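Local coordinates for protein AT27789p (Drosophila melanogaster, PDB 5UZN) that probably binds mRNA as the Drosophila hnRNP F/H homologue Glorund, of which this chain is the third quasi-RNA recognition motif (qRRM) domain, at residues A[17-22]-A[72-77]; A[38-43]-A[52-57]; A[9-14]-A[81-86]. All coordinates share one frame; numbering follows the deposited sequence.

Interaction 1: A[17-22]-A[72-77]; sequences GLPYTS and EQMGSR
Met74 sends CG out anti to its backbone N (chi1 -173°), and with chi2 extended this carries SD to Ser22; the bend at chi3 (-59°) then turns the methyl CE to Leu18. With CG of Arg77 beside the backbone N (chi1 -70°) and chi2 extended, CD comes to the Pro19 ring, and the two side chains slide past each other in opposite directions. The sulfur is the centre of the inner half: Met74 SD lies 3.4 Å from Ser22 CB, and Leu18 CG sits 3.8 Å from the same sulfur. Ser22 OG also borders it, but its hydrogen bond goes to Asp26 of helix 24-31, whose Val27 and Phe30 add to the bed under Met74. In the outer half, Pro19 CG meets Arg77 CD at 3.6 Å and is equally close, 3.6 Å, to Met74 O. Arg77 CD also approaches Gly17 O at 3.2 Å, while the guanidinium extends obliquely past Leu18 O and Pro19 CA. An alanine in place of Pro19 would lose CG and CD, and would probably open a gap between the Arg77 stem and Met74 O, leaving the arginine freer to swing. Both loops are shaped by turns, type I from Pro19 to Ser22 and type II' from Met74 to Arg77; Gly75, at positive phi, suits the latter. The contact thus joins the loop after strand 11-16 to the loop before strand 80-86, two of the loops that hold G-tract RNA in the qRRMs of hnRNP F. No hydrogen bond spans the segments, so their mutual placement rests on van der Waals contact of sulfur, proline ring and arginine methylenes, with the charged end of Arg77 at the surface.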
loop_
_atom_site.group_PDB
_atom_site.type_symbol
_atom_site.label_atom_id
_atom_site.label_comp_id
_atom_site.label_asym_id
_atom_site.label_seq_id
_atom_site.Cartn_x
_atom_site.Cartn_y
_atom_site.Cartn_z
ATOM N N GLY A 17 -8.604 -2.652 3.715
ATOM C CA GLY A 17 -8.935 -4.063 3.642
ATOM C C GLY A 17 -7.785 -5.021 3.847
ATOM O O GLY A 17 -7.929 -6.201 3.521
ATOM N N LEU A 18 -6.650 -4.561 4.363
ATOM C CA LEU A 18 -5.538 -5.481 4.578
ATOM C C LEU A 18 -5.907 -6.455 5.685
ATOM O O LEU A 18 -6.591 -6.061 6.635
ATOM C CB LEU A 18 -4.258 -4.741 4.996
ATOM C CG LEU A 18 -3.327 -4.130 3.962
ATOM C CD1 LEU A 18 -4.016 -2.984 3.265
ATOM C CD2 LEU A 18 -2.036 -3.683 4.657
ATOM N N PRO A 19 -5.453 -7.709 5.607
ATOM C CA PRO A 19 -5.561 -8.616 6.758
ATOM C C PRO A 19 -4.656 -8.161 7.897
ATOM O O PRO A 19 -3.607 -7.566 7.678
ATOM C CB PRO A 19 -5.083 -9.964 6.201
ATOM C CG PRO A 19 -4.916 -9.785 4.717
ATOM C CD PRO A 19 -4.773 -8.324 4.455
ATOM N N TYR A 20 -5.045 -8.487 9.129
ATOM C CA TYR A 20 -4.239 -8.062 10.266
ATOM C C TYR A 20 -2.930 -8.833 10.373
ATOM O O TYR A 20 -2.081 -8.477 11.202
ATOM C CB TYR A 20 -5.068 -8.179 11.545
ATOM C CG TYR A 20 -6.355 -7.352 11.531
ATOM C CD1 TYR A 20 -6.447 -6.177 10.786
ATOM C CD2 TYR A 20 -7.474 -7.748 12.261
ATOM C CE1 TYR A 20 -7.612 -5.424 10.770
ATOM C CE2 TYR A 20 -8.646 -6.991 12.255
ATOM C CZ TYR A 20 -8.704 -5.832 11.501
ATOM O OH TYR A 20 -9.861 -5.076 11.478
ATOM N N THR A 21 -2.725 -9.857 9.541
ATOM C CA THR A 21 -1.436 -10.529 9.444
ATOM C C THR A 21 -0.564 -10.003 8.308
ATOM O O THR A 21 0.516 -10.541 8.084
ATOM C CB THR A 21 -1.617 -12.047 9.259
ATOM O OG1 THR A 21 -2.593 -12.302 8.244
ATOM C CG2 THR A 21 -2.057 -12.693 10.545
ATOM N N SER A 22 -0.983 -8.969 7.586
ATOM C CA SER A 22 -0.190 -8.462 6.465
ATOM C C SER A 22 0.584 -7.211 6.867
ATOM O O SER A 22 -0.012 -6.218 7.301
ATOM C CB SER A 22 -1.081 -8.165 5.263
ATOM O OG SER A 22 -1.455 -9.373 4.622
ATOM N N GLU A 72 -4.347 -9.766 -7.316
ATOM C CA GLU A 72 -5.795 -9.730 -7.162
ATOM C C GLU A 72 -6.190 -9.614 -5.699
ATOM O O GLU A 72 -7.191 -8.976 -5.376
ATOM C CB GLU A 72 -6.408 -10.966 -7.820
ATOM C CG GLU A 72 -5.942 -11.130 -9.274
ATOM C CD GLU A 72 -6.224 -12.506 -9.850
ATOM O OE1 GLU A 72 -5.252 -13.229 -10.175
ATOM O OE2 GLU A 72 -7.415 -12.861 -9.986
ATOM N N GLN A 73 -5.395 -10.183 -4.805
ATOM C CA GLN A 73 -5.682 -10.165 -3.384
ATOM C C GLN A 73 -4.365 -10.015 -2.641
ATOM O O GLN A 73 -3.298 -10.316 -3.175
ATOM C CB GLN A 73 -6.384 -11.453 -2.913
ATOM C CG GLN A 73 -7.783 -11.676 -3.458
ATOM C CD GLN A 73 -8.504 -12.801 -2.723
ATOM O OE1 GLN A 73 -7.960 -13.895 -2.543
ATOM N NE2 GLN A 73 -9.728 -12.528 -2.280
ATOM N N MET A 74 -4.442 -9.525 -1.409
ATOM C CA MET A 74 -3.343 -9.671 -0.456
ATOM C C MET A 74 -3.770 -10.748 0.529
ATOM O O MET A 74 -4.807 -10.609 1.186
ATOM C CB MET A 74 -3.053 -8.365 0.269
ATOM C CG MET A 74 -1.815 -8.429 1.129
ATOM S SD MET A 74 -1.655 -6.927 2.102
ATOM C CE MET A 74 -1.575 -5.687 0.805
ATOM N N GLY A 75 -2.998 -11.813 0.623
ATOM C CA GLY A 75 -3.530 -12.969 1.318
ATOM C C GLY A 75 -4.803 -13.385 0.617
ATOM O O GLY A 75 -4.829 -13.599 -0.597
ATOM N N SER A 76 -5.905 -13.451 1.354
ATOM C CA SER A 76 -7.174 -13.806 0.740
ATOM C C SER A 76 -8.190 -12.683 0.884
ATOM O O SER A 76 -9.390 -12.945 0.944
ATOM C CB SER A 76 -7.731 -15.104 1.323
ATOM O OG SER A 76 -7.467 -15.226 2.711
ATOM N N ARG A 77 -7.722 -11.430 0.951
ATOM C CA ARG A 77 -8.597 -10.261 1.021
ATOM C C ARG A 77 -8.433 -9.408 -0.230
ATOM O O ARG A 77 -7.340 -9.297 -0.780
ATOM C CB ARG A 77 -8.312 -9.400 2.260
ATOM C CG ARG A 77 -8.739 -10.055 3.576
ATOM C CD ARG A 77 -8.478 -9.121 4.729
ATOM N NE ARG A 77 -9.645 -8.894 5.572
ATOM C CZ ARG A 77 -9.884 -9.555 6.702
ATOM N NH1 ARG A 77 -10.969 -9.279 7.413
ATOM N NH2 ARG A 77 -9.040 -10.490 7.128
#

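Interaction 2: A[38-43]-A[52-57]; sequences NVRINY and TADAYF
Asn38 and Tyr56 begin an antiparallel ladder that runs on through Arg40 with Asp54 to Ile41 with Ala53. Its backbone hydrogen bonds are tightest in the middle: Arg40 N reaches Asp54 O at 2.8 Å with a nearly straight N-H (175°), and Asp54 N returns to Arg40 O. Beyond the ladder Asn42 N adds one further bond to Thr52 O; at the other end Tyr56 N binds Asn38 O, whereas the reverse bond from Asn38 N is weak. Between these rungs Val39 and Ile41 face Ala55 and Ala53 as non-hydrogen-bonded pairs, where a CA-H...O contact from Ala53 CA to Arg40 O closes to 3.0 Å.

Polar side-chain bonds lie along the sheet's outer face. The Asn42 amide sends ND2 to Thr52 OG1, 2.9 Å away and almost in the amide plane; Thr52 OG1 is also bonded to Ser50. A water links Asn42 OD1 to Asp54 OD2. These strands are the second and third of the RRM fold, and the face bearing Asn38, Arg40, Asp54 and Tyr56 corresponds to the one on which canonical RRMs bind RNA.

Charge pairing is looser: Arg40 NH1 stands 3.9 Å from Asp54 OD2, a long salt bridge with the two planes only 10° apart, while Asp54 OD1 goes to His14. Arg40 CG lies at the edge of the Tyr56 ring; the bend at chi3 (-50°) brings Arg40 NE within 3.7 Å of Tyr56 CE2, the guanidinium turned steeply against the ring.

Apolar contacts belong to the opposite face, turned to the core: Ile41 CD1 touches Ala53 CB at 3.8 Å, and Val39 packs on Val27 and Phe28 of helix 24-31.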
loop_
_atom_site.group_PDB
_atom_site.type_symbol
_atom_site.label_atom_id
_atom_site.label_comp_id
_atom_site.label_asym_id
_atom_site.label_seq_id
_atom_site.Cartn_x
_atom_site.Cartn_y
_atom_site.Cartn_z
ATOM N N ASN A 38 8.643 3.369 0.264
ATOM C CA ASN A 38 8.369 3.012 1.646
ATOM C C ASN A 38 6.902 2.628 1.764
ATOM O O ASN A 38 6.081 2.973 0.910
ATOM C CB ASN A 38 8.681 4.161 2.604
ATOM C CG ASN A 38 10.165 4.348 2.825
ATOM O OD1 ASN A 38 10.885 3.397 3.147
ATOM N ND2 ASN A 38 10.636 5.579 2.653
ATOM N N VAL A 39 6.595 1.916 2.847
ATOM C CA VAL A 39 5.262 1.426 3.180
ATOM C C VAL A 39 5.043 1.687 4.656
ATOM O O VAL A 39 5.941 1.458 5.468
ATOM C CB VAL A 39 5.095 -0.087 2.922
ATOM C CG1 VAL A 39 3.761 -0.563 3.532
ATOM C CG2 VAL A 39 5.170 -0.388 1.437
ATOM N N ARG A 40 3.892 2.143 4.961
ATOM C CA ARG A 40 3.481 2.360 6.406
ATOM C C ARG A 40 2.054 1.665 6.760
ATOM O O ARG A 40 0.925 1.939 6.273
ATOM C CB ARG A 40 3.289 3.844 6.712
ATOM C CG ARG A 40 4.491 4.721 6.446
ATOM C CD ARG A 40 4.386 6.012 7.258
ATOM N NE ARG A 40 3.090 6.668 7.101
ATOM C CZ ARG A 40 2.709 7.735 7.794
ATOM N NH1 ARG A 40 1.508 8.263 7.587
ATOM N NH2 ARG A 40 3.527 8.270 8.702
ATOM N N ILE A 41 2.267 0.638 7.566
ATOM C CA ILE A 41 1.077 -0.027 8.076
ATOM C C ILE A 41 0.506 0.841 9.181
ATOM O O ILE A 41 1.268 1.377 9.988
ATOM C CB ILE A 41 1.447 -1.424 8.603
ATOM C CG1 ILE A 41 2.179 -2.247 7.514
ATOM C CG2 ILE A 41 0.214 -2.084 9.209
ATOM C CD1 ILE A 41 1.328 -2.558 6.197
ATOM N N ASN A 42 -0.823 1.025 9.202
ATOM C CA ASN A 42 -1.485 1.831 10.222
ATOM C C ASN A 42 -1.959 0.970 11.389
ATOM O O ASN A 42 -2.505 -0.122 11.201
ATOM C CB ASN A 42 -2.681 2.590 9.635
ATOM C CG ASN A 42 -2.264 3.678 8.678
ATOM O OD1 ASN A 42 -1.303 4.397 8.931
ATOM N ND2 ASN A 42 -2.966 3.788 7.553
ATOM N N TYR A 43 -1.760 1.485 12.602
ATOM C CA TYR A 43 -2.184 0.835 13.835
ATOM C C TYR A 43 -2.994 1.823 14.664
ATOM O O TYR A 43 -2.989 3.030 14.405
ATOM C CB TYR A 43 -0.978 0.336 14.664
ATOM C CG TYR A 43 -0.006 -0.564 13.933
ATOM C CD1 TYR A 43 0.894 -0.049 13.013
ATOM C CD2 TYR A 43 0.031 -1.937 14.184
ATOM C CE1 TYR A 43 1.797 -0.871 12.353
ATOM C CE2 TYR A 43 0.925 -2.769 13.510
ATOM C CZ TYR A 43 1.810 -2.222 12.600
ATOM O OH TYR A 43 2.715 -3.005 11.907
ATOM N N THR A 52 -5.363 -0.930 7.399
ATOM C CA THR A 52 -5.065 0.005 6.324
ATOM C C THR A 52 -3.579 0.315 6.315
ATOM O O THR A 52 -2.842 -0.005 7.249
ATOM C CB THR A 52 -5.849 1.320 6.455
ATOM O OG1 THR A 52 -5.288 2.106 7.520
ATOM C CG2 THR A 52 -7.307 1.047 6.721
ATOM N N ALA A 53 -3.146 0.979 5.244
ATOM C CA ALA A 53 -1.739 1.232 5.043
ATOM C C ALA A 53 -1.587 2.320 4.001
ATOM O O ALA A 53 -2.517 2.610 3.242
ATOM C CB ALA A 53 -0.999 -0.031 4.563
ATOM N N ASP A 54 -0.377 2.878 3.939
ATOM C CA ASP A 54 0.045 3.765 2.857
ATOM C C ASP A 54 1.265 3.203 2.150
ATOM O O ASP A 54 2.184 2.693 2.796
ATOM C CB ASP A 54 0.402 5.155 3.365
ATOM C CG ASP A 54 -0.805 5.955 3.746
ATOM O OD1 ASP A 54 -1.858 5.791 3.087
ATOM O OD2 ASP A 54 -0.699 6.748 4.710
ATOM N N ALA A 55 1.279 3.318 0.823
ATOM C CA ALA A 55 2.438 2.983 0.006
ATOM C C ALA A 55 2.867 4.254 -0.704
ATOM O O ALA A 55 2.033 4.921 -1.330
ATOM C CB ALA A 55 2.139 1.855 -1.002
ATOM N N TYR A 56 4.158 4.591 -0.575
ATOM C CA TYR A 56 4.756 5.838 -1.065
ATOM C C TYR A 56 5.682 5.516 -2.227
ATOM O O TYR A 56 6.687 4.823 -2.046
ATOM C CB TYR A 56 5.535 6.562 0.042
ATOM C CG TYR A 56 4.658 7.012 1.191
ATOM C CD1 TYR A 56 3.911 8.168 1.081
ATOM C CD2 TYR A 56 4.572 6.282 2.380
ATOM C CE1 TYR A 56 3.094 8.601 2.099
ATOM C CE2 TYR A 56 3.742 6.721 3.421
ATOM C CZ TYR A 56 3.014 7.887 3.267
ATOM O OH TYR A 56 2.180 8.373 4.251
ATOM N N PHE A 57 5.339 6.005 -3.412
ATOM C CA PHE A 57 6.100 5.720 -4.619
ATOM C C PHE A 57 6.971 6.908 -4.989
ATOM O O PHE A 57 6.661 8.059 -4.663
ATOM C CB PHE A 57 5.170 5.357 -5.784
ATOM C CG PHE A 57 4.364 4.116 -5.522
ATOM C CD1 PHE A 57 3.206 4.188 -4.781
ATOM C CD2 PHE A 57 4.799 2.868 -5.978
ATOM C CE1 PHE A 57 2.457 3.026 -4.506
ATOM C CE2 PHE A 57 4.070 1.727 -5.717
ATOM C CZ PHE A 57 2.893 1.806 -4.975
HETATM O O HOH W 1 -0.727 6.661 7.803
#

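Interaction 3: A[9-14]-A[81-86]; sequences EYYTIH and LFYDGK. With SO4 (sulfate ion), chain E.
His14 and Phe82 form the regular end of this antiparallel pairing: His14 N binds Phe82 O at 2.7 Å and Phe82 N answers to His14 O. Further along, Thr12 faces two residues, with Asp84 N bonded to Thr12 O and Thr12 N to Gly85 O; this beta bulge puts Gly85 at backbone angles where a side chain would collide with the preceding carbonyl O. Packing is tight on the face carrying Tyr11, Ile13 and Tyr83. Tyr83 holds CG anti to its backbone N (chi1 180°) and runs beside Tyr11, its OH 3.3 Å from Tyr11 CD2 at the ring edge, while Gly85 N rests 3.4 Å above the centre of the Tyr83 ring. Ile13 CG2 meets Leu81 CD2 at 3.8 Å.

The other face and the chain ends are looser. Asp84 OD2 approaches His14 CB at 3.4 Å, but His14 ND1 is hydrogen-bonded to Asp54. Glu9 and Lys86 pair as a salt bridge at the surface, although the modelled separation is too short to trust in detail. Lys86 N donates to a sulfate ion, probably from the crystallisation liquor, at 2.7 Å from its O1.

Strand 80-86 is an outer strand of the RRM sheet; strand 11-14 lies between it and strand 52-57, and helix 60-68 packs beneath, with Ser63 against Tyr11 and Tyr83 and Ala66 against Ile13.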
loop_
_atom_site.group_PDB
_atom_site.type_symbol
_atom_site.label_atom_id
_atom_site.label_comp_id
_atom_site.label_asym_id
_atom_site.label_seq_id
_atom_site.Cartn_x
_atom_site.Cartn_y
_atom_site.Cartn_z
ATOM N N GLU A 9 9.226 14.469 -1.872
ATOM C CA GLU A 9 7.790 14.291 -2.013
ATOM C C GLU A 9 7.495 12.943 -2.664
ATOM O O GLU A 9 8.160 12.547 -3.619
ATOM C CB GLU A 9 7.198 15.425 -2.855
ATOM C CG GLU A 9 8.046 15.728 -4.092
ATOM C CD GLU A 9 7.545 16.907 -4.915
ATOM O OE1 GLU A 9 6.976 17.838 -4.318
ATOM O OE2 GLU A 9 7.732 16.880 -6.147
ATOM N N TYR A 10 6.491 12.250 -2.154
ATOM C CA TYR A 10 6.133 10.934 -2.655
ATOM C C TYR A 10 4.701 10.946 -3.175
ATOM O O TYR A 10 3.912 11.838 -2.861
ATOM C CB TYR A 10 6.288 9.867 -1.562
ATOM C CG TYR A 10 7.703 9.747 -1.031
ATOM C CD1 TYR A 10 8.684 9.058 -1.739
ATOM C CD2 TYR A 10 8.055 10.331 0.167
ATOM C CE1 TYR A 10 9.975 8.946 -1.247
ATOM C CE2 TYR A 10 9.338 10.222 0.665
ATOM C CZ TYR A 10 10.293 9.534 -0.047
ATOM O OH TYR A 10 11.570 9.435 0.453
ATOM N N TYR A 11 4.386 9.970 -4.019
ATOM C CA TYR A 11 3.040 9.815 -4.563
ATOM C C TYR A 11 2.366 8.630 -3.880
ATOM O O TYR A 11 2.872 7.501 -3.932
ATOM C CB TYR A 11 3.090 9.623 -6.074
ATOM C CG TYR A 11 3.783 10.773 -6.765
ATOM C CD1 TYR A 11 5.175 10.818 -6.873
ATOM C CD2 TYR A 11 3.047 11.821 -7.302
ATOM C CE1 TYR A 11 5.810 11.874 -7.496
ATOM C CE2 TYR A 11 3.679 12.894 -7.934
ATOM C CZ TYR A 11 5.061 12.910 -8.026
ATOM O OH TYR A 11 5.698 13.964 -8.646
ATOM N N THR A 12 1.219 8.883 -3.267
ATOM C CA THR A 12 0.687 8.021 -2.219
ATOM C C THR A 12 -0.529 7.229 -2.679
ATOM O O THR A 12 -1.464 7.788 -3.273
ATOM C CB THR A 12 0.323 8.868 -1.011
ATOM O OG1 THR A 12 1.487 9.588 -0.630
ATOM C CG2 THR A 12 -0.142 7.990 0.137
ATOM N N ILE A 13 -0.526 5.936 -2.365
ATOM C CA ILE A 13 -1.677 5.058 -2.539
ATOM C C ILE A 13 -2.104 4.595 -1.155
ATOM O O ILE A 13 -1.333 3.919 -0.459
ATOM C CB ILE A 13 -1.344 3.858 -3.427
ATOM C CG1 ILE A 13 -0.981 4.302 -4.844
ATOM C CG2 ILE A 13 -2.516 2.888 -3.468
ATOM C CD1 ILE A 13 -0.735 3.101 -5.747
ATOM N N HIS A 14 -3.309 4.990 -0.744
ATOM C CA HIS A 14 -3.882 4.568 0.521
ATOM C C HIS A 14 -4.614 3.260 0.288
ATOM O O HIS A 14 -5.239 3.071 -0.755
ATOM C CB HIS A 14 -4.830 5.642 1.081
ATOM C CG HIS A 14 -5.440 5.266 2.394
ATOM N ND1 HIS A 14 -4.683 5.044 3.526
ATOM C CD2 HIS A 14 -6.729 5.026 2.747
ATOM C CE1 HIS A 14 -5.480 4.693 4.524
ATOM N NE2 HIS A 14 -6.724 4.673 4.079
ATOM N N LEU A 81 -7.684 0.355 -3.263
ATOM C CA LEU A 81 -6.625 1.330 -3.475
ATOM C C LEU A 81 -7.234 2.704 -3.728
ATOM O O LEU A 81 -8.227 2.821 -4.446
ATOM C CB LEU A 81 -5.741 0.936 -4.660
ATOM C CG LEU A 81 -5.069 -0.427 -4.498
ATOM C CD1 LEU A 81 -4.145 -0.678 -5.680
ATOM C CD2 LEU A 81 -4.307 -0.476 -3.176
ATOM N N PHE A 82 -6.632 3.730 -3.132
ATOM C CA PHE A 82 -7.042 5.122 -3.290
ATOM C C PHE A 82 -5.801 5.952 -3.548
ATOM O O PHE A 82 -4.884 5.963 -2.720
ATOM C CB PHE A 82 -7.759 5.648 -2.046
ATOM C CG PHE A 82 -8.916 4.815 -1.621
ATOM C CD1 PHE A 82 -8.736 3.745 -0.756
ATOM C CD2 PHE A 82 -10.194 5.103 -2.092
ATOM C CE1 PHE A 82 -9.814 2.977 -0.371
ATOM C CE2 PHE A 82 -11.268 4.330 -1.710
ATOM C CZ PHE A 82 -11.076 3.280 -0.845
ATOM N N TYR A 83 -5.767 6.634 -4.689
ATOM C CA TYR A 83 -4.642 7.493 -5.022
ATOM C C TYR A 83 -4.795 8.812 -4.297
ATOM O O TYR A 83 -5.692 9.595 -4.626
ATOM C CB TYR A 83 -4.550 7.722 -6.523
ATOM C CG TYR A 83 -3.373 8.626 -6.839
ATOM C CD1 TYR A 83 -2.103 8.268 -6.446
ATOM C CD2 TYR A 83 -3.540 9.843 -7.486
ATOM C CE1 TYR A 83 -1.021 9.073 -6.699
ATOM C CE2 TYR A 83 -2.449 10.664 -7.757
ATOM C CZ TYR A 83 -1.200 10.269 -7.356
ATOM O OH TYR A 83 -0.098 11.043 -7.600
ATOM N N ASP A 84 -3.933 9.068 -3.309
ATOM C CA ASP A 84 -4.045 10.282 -2.511
ATOM C C ASP A 84 -3.129 11.397 -2.999
ATOM O O ASP A 84 -3.056 12.444 -2.357
ATOM C CB ASP A 84 -3.766 9.977 -1.035
ATOM C CG ASP A 84 -4.923 9.246 -0.353
ATOM O OD1 ASP A 84 -5.937 8.914 -1.018
ATOM O OD2 ASP A 84 -4.816 8.986 0.856
ATOM N N GLY A 85 -2.437 11.207 -4.111
ATOM C CA GLY A 85 -1.696 12.300 -4.666
ATOM C C GLY A 85 -0.361 12.478 -3.963
ATOM O O GLY A 85 0.153 11.603 -3.265
ATOM N N LYS A 86 0.193 13.655 -4.154
ATOM C CA LYS A 86 1.572 13.885 -3.786
ATOM C C LYS A 86 1.687 14.236 -2.304
ATOM O O LYS A 86 0.779 14.828 -1.708
ATOM C CB LYS A 86 2.136 14.985 -4.680
ATOM C CG LYS A 86 3.501 15.455 -4.354
ATOM C CD LYS A 86 3.973 16.421 -5.420
ATOM C CE LYS A 86 3.881 17.841 -4.884
ATOM N NZ LYS A 86 4.710 17.970 -3.650
HETATM S S SO4 E . -2.094 16.153 -5.894
HETATM O O1 SO4 E . -0.836 15.421 -5.993
HETATM O O2 SO4 E . -2.592 16.136 -4.521
HETATM O O3 SO4 E . -3.084 15.519 -6.763
HETATM O O4 SO4 E . -1.893 17.540 -6.312
#

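From the N terminus the chain enters strand 11-16, later paired with the last strand, so interaction 3 closes the widest loop and brings the two ends of the domain together. Interaction 1 lies within it, tying the first strand-to-helix loop to the last helix-to-strand loop. Innermost is interaction 2, the pairing of strands 38-43 and 52-57. The three nest without crossing. Interactions 2 and 3 share one four-stranded sheet, because strand 52-57 bonds directly to strand 11-16; interaction 1 touches interaction 2 through Leu18, against Ile41 and Ala53, but meets interaction 3 solely by adjoining it in sequence, on the opposite side of the domain's centre.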